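Local coordinates for protein phosphomethylpyrimidine kinase (Pyrococcus furiosus, PDB 2PB9) that probably makes thiamine phosphate through its ThiN domain, the part crystallised here, while the full-length enzyme also probably phosphorylates hydroxymethylpyrimidine and its phosphate, at residues K48-V53 against A81-M86. Sequence-based numbering, arbitrary orientation.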
ATOM      1  N   LYS A  48      14.538  17.705  22.103  1.00 34.34           N
ATOM      2  CA  LYS A  48      15.456  17.714  23.229  1.00 34.49           C
ATOM      3  C   LYS A  48      14.806  18.434  24.397  1.00 33.77           C
ATOM      4  O   LYS A  48      15.184  18.224  25.549  1.00 33.36           O
ATOM      5  CB  LYS A  48      16.735  18.444  22.855  1.00 36.23           C
ATOM      6  CG  LYS A  48      17.974  17.572  22.799  1.00 39.75           C
ATOM      7  CD  LYS A  48      17.946  16.609  21.632  1.00 42.48           C
ATOM      8  CE  LYS A  48      19.345  16.071  21.366  1.00 45.30           C
ATOM      9  NZ  LYS A  48      19.968  15.503  22.600  1.00 47.21           N
ATOM     10  N   ASP A  49      13.827  19.281  24.085  1.00 32.40           N
ATOM     11  CA  ASP A  49      13.113  20.069  25.092  1.00 30.41           C
ATOM     12  C   ASP A  49      11.848  19.364  25.545  1.00 28.59           C
ATOM     13  O   ASP A  49      11.001  19.943  26.232  1.00 27.75           O
ATOM     14  CB  ASP A  49      12.758  21.444  24.519  1.00 31.04           C
ATOM     15  CG  ASP A  49      13.962  22.154  23.947  1.00 31.13           C
ATOM     16  OD1 ASP A  49      14.965  22.241  24.681  1.00 31.76           O
ATOM     17  OD2 ASP A  49      13.914  22.617  22.780  1.00 29.24           O
ATOM     18  N   VAL A  50      11.726  18.106  25.146  1.00 27.54           N
ATOM     19  CA  VAL A  50      10.561  17.316  25.498  1.00 26.77           C
ATOM     20  C   VAL A  50      11.001  16.067  26.248  1.00 25.73           C
ATOM     21  O   VAL A  50      11.952  15.402  25.847  1.00 24.64           O
ATOM     22  CB  VAL A  50       9.771  16.919  24.228  1.00 25.78           C
ATOM     23  CG1 VAL A  50       8.467  16.241  24.619  1.00 27.49           C
ATOM     24  CG2 VAL A  50       9.497  18.155  23.378  1.00 22.19           C
ATOM     25  N   ALA A  51      10.320  15.761  27.346  1.00 24.98           N
ATOM     26  CA  ALA A  51      10.666  14.586  28.136  1.00 26.12           C
ATOM     27  C   ALA A  51       9.825  13.380  27.705  1.00 26.76           C
ATOM     28  O   ALA A  51       8.614  13.484  27.531  1.00 26.49           O
ATOM     29  CB  ALA A  51      10.473  14.874  29.633  1.00 23.82           C
ATOM     30  N   GLY A  52      10.484  12.241  27.518  1.00 27.53           N
ATOM     31  CA  GLY A  52       9.787  11.037  27.107  1.00 27.89           C
ATOM     32  C   GLY A  52      10.374   9.823  27.800  1.00 28.57           C
ATOM     33  O   GLY A  52      11.347   9.940  28.554  1.00 29.56           O
ATOM     34  N   VAL A  53       9.789   8.656  27.555  1.00 26.63           N
ATOM     35  CA  VAL A  53      10.284   7.441  28.179  1.00 24.75           C
ATOM     36  C   VAL A  53      11.362   6.817  27.298  1.00 25.79           C
ATOM     37  O   VAL A  53      11.123   6.487  26.130  1.00 24.70           O
ATOM     38  CB  VAL A  53       9.143   6.419  28.405  1.00 24.61           C
ATOM     39  CG1 VAL A  53       9.679   5.200  29.150  1.00 23.87           C
ATOM     40  CG2 VAL A  53       8.011   7.065  29.200  1.00 22.70           C
ATOM     41  N   ALA A  81       5.395  15.510  17.141  1.00 24.83           N
ATOM     42  CA  ALA A  81       3.947  15.620  17.055  1.00 23.50           C
ATOM     43  C   ALA A  81       3.405  16.640  18.056  1.00 22.83           C
ATOM     44  O   ALA A  81       2.659  17.553  17.681  1.00 21.30           O
ATOM     45  CB  ALA A  81       3.318  14.259  17.314  1.00 25.59           C
ATOM     46  N   VAL A  82       3.780  16.477  19.325  1.00 21.84           N
ATOM     47  CA  VAL A  82       3.314  17.379  20.369  1.00 21.84           C
ATOM     48  C   VAL A  82       3.878  18.771  20.143  1.00 21.66           C
ATOM     49  O   VAL A  82       3.198  19.768  20.368  1.00 22.92           O
ATOM     50  CB  VAL A  82       3.700  16.870  21.797  1.00 20.71           C
ATOM     51  CG1 VAL A  82       5.050  17.411  22.225  1.00 23.26           C
ATOM     52  CG2 VAL A  82       2.659  17.293  22.791  1.00 20.91           C
ATOM     53  N   LEU A  83       5.116  18.831  19.672  1.00 22.25           N
ATOM     54  CA  LEU A  83       5.778  20.097  19.417  1.00 23.26           C
ATOM     55  C   LEU A  83       5.016  20.848  18.327  1.00 23.98           C
ATOM     56  O   LEU A  83       4.721  22.034  18.473  1.00 25.78           O
ATOM     57  CB  LEU A  83       7.240  19.836  19.010  1.00 23.79           C
ATOM     58  CG  LEU A  83       8.353  20.648  19.713  1.00 23.75           C
ATOM     59  CD1 LEU A  83       8.015  20.881  21.177  1.00 21.91           C
ATOM     60  CD2 LEU A  83       9.677  19.911  19.591  1.00 22.02           C
ATOM     61  N   THR A  84       4.679  20.147  17.248  1.00 23.91           N
ATOM     62  CA  THR A  84       3.935  20.731  16.131  1.00 24.35           C
ATOM     63  C   THR A  84       2.522  21.127  16.571  1.00 26.43           C
ATOM     64  O   THR A  84       1.983  22.165  16.164  1.00 27.37           O
ATOM     65  CB  THR A  84       3.842  19.723  14.956  1.00 24.60           C
ATOM     66  OG1 THR A  84       5.128  19.593  14.343  1.00 24.51           O
ATOM     67  CG2 THR A  84       2.815  20.169  13.916  1.00 23.25           C
ATOM     68  N   TYR A  85       1.928  20.285  17.405  1.00 26.62           N
ATOM     69  CA  TYR A  85       0.586  20.518  17.912  1.00 26.16           C
ATOM     70  C   TYR A  85       0.560  21.822  18.715  1.00 28.17           C
ATOM     71  O   TYR A  85      -0.395  22.588  18.632  1.00 26.40           O
ATOM     72  CB  TYR A  85       0.180  19.336  18.788  1.00 23.00           C
ATOM     73  CG  TYR A  85      -1.252  19.337  19.249  1.00 22.42           C
ATOM     74  CD1 TYR A  85      -2.221  18.568  18.594  1.00 22.16           C
ATOM     75  CD2 TYR A  85      -1.630  20.042  20.394  1.00 23.23           C
ATOM     76  CE1 TYR A  85      -3.529  18.493  19.073  1.00 21.96           C
ATOM     77  CE2 TYR A  85      -2.928  19.976  20.889  1.00 23.52           C
ATOM     78  CZ  TYR A  85      -3.873  19.198  20.227  1.00 24.82           C
ATOM     79  OH  TYR A  85      -5.152  19.123  20.737  1.00 25.82           O
HETATM   80  N   MSE A  86       1.622  22.071  19.481  1.00 31.85           N
HETATM   81  CA  MSE A  86       1.719  23.283  20.297  1.00 35.23           C
HETATM   82  C   MSE A  86       1.686  24.553  19.449  1.00 35.82           C
HETATM   83  O   MSE A  86       1.276  25.617  19.915  1.00 33.50           O
HETATM   84  CB  MSE A  86       2.991  23.245  21.150  1.00 36.61           C
HETATM   85  CG  MSE A  86       2.887  22.279  22.327  1.00 42.73           C
HETATM   86 SE   MSE A  86       4.574  21.755  23.143  1.00 50.81          SE
HETATM   87  CE  MSE A  86       4.739  23.151  24.467  1.00 46.66           C
TER
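Val50, the first residue of strand 50-53, meets Leu83 and Val82 of helix 77-86 through methyl groups alone. Its two branches divide the work. CG2 packs on the fork of Leu83, 3.8 Å from Leu83 CD1, with Leu83 CD2 slightly farther at 4.2 Å; the two side chains run past each other in opposite directions. CG1, placed anti to the backbone N (chi1 -173°), turns instead to the preceding helix residue and comes to 4.3 Å from Val82 CG1, a looser touch.

No hydrogen bond joins the segments, and the closest CA atoms, those of Val50 and Leu83, stand 8.2 Å apart, so side chains alone bridge the gap. The helix bonds within itself, as from Tyr85 N to Ala81 O (2.8 Å), while the strand's backbone is paired with its neighbours, Ala51 with Tyr37 and Gly52 with Glu71.

Only 113 Å² is buried, summed over both sides, yet the contact lies inside the domain. Strand 35-38 continues the packing surface: Val50 also touches Val36 and Ser38, and Leu83 touches Ser38. This is the helix-on-sheet packing of an alpha/beta domain, here between helix 77-86 and one face of the mixed sheet of the ThiN domain.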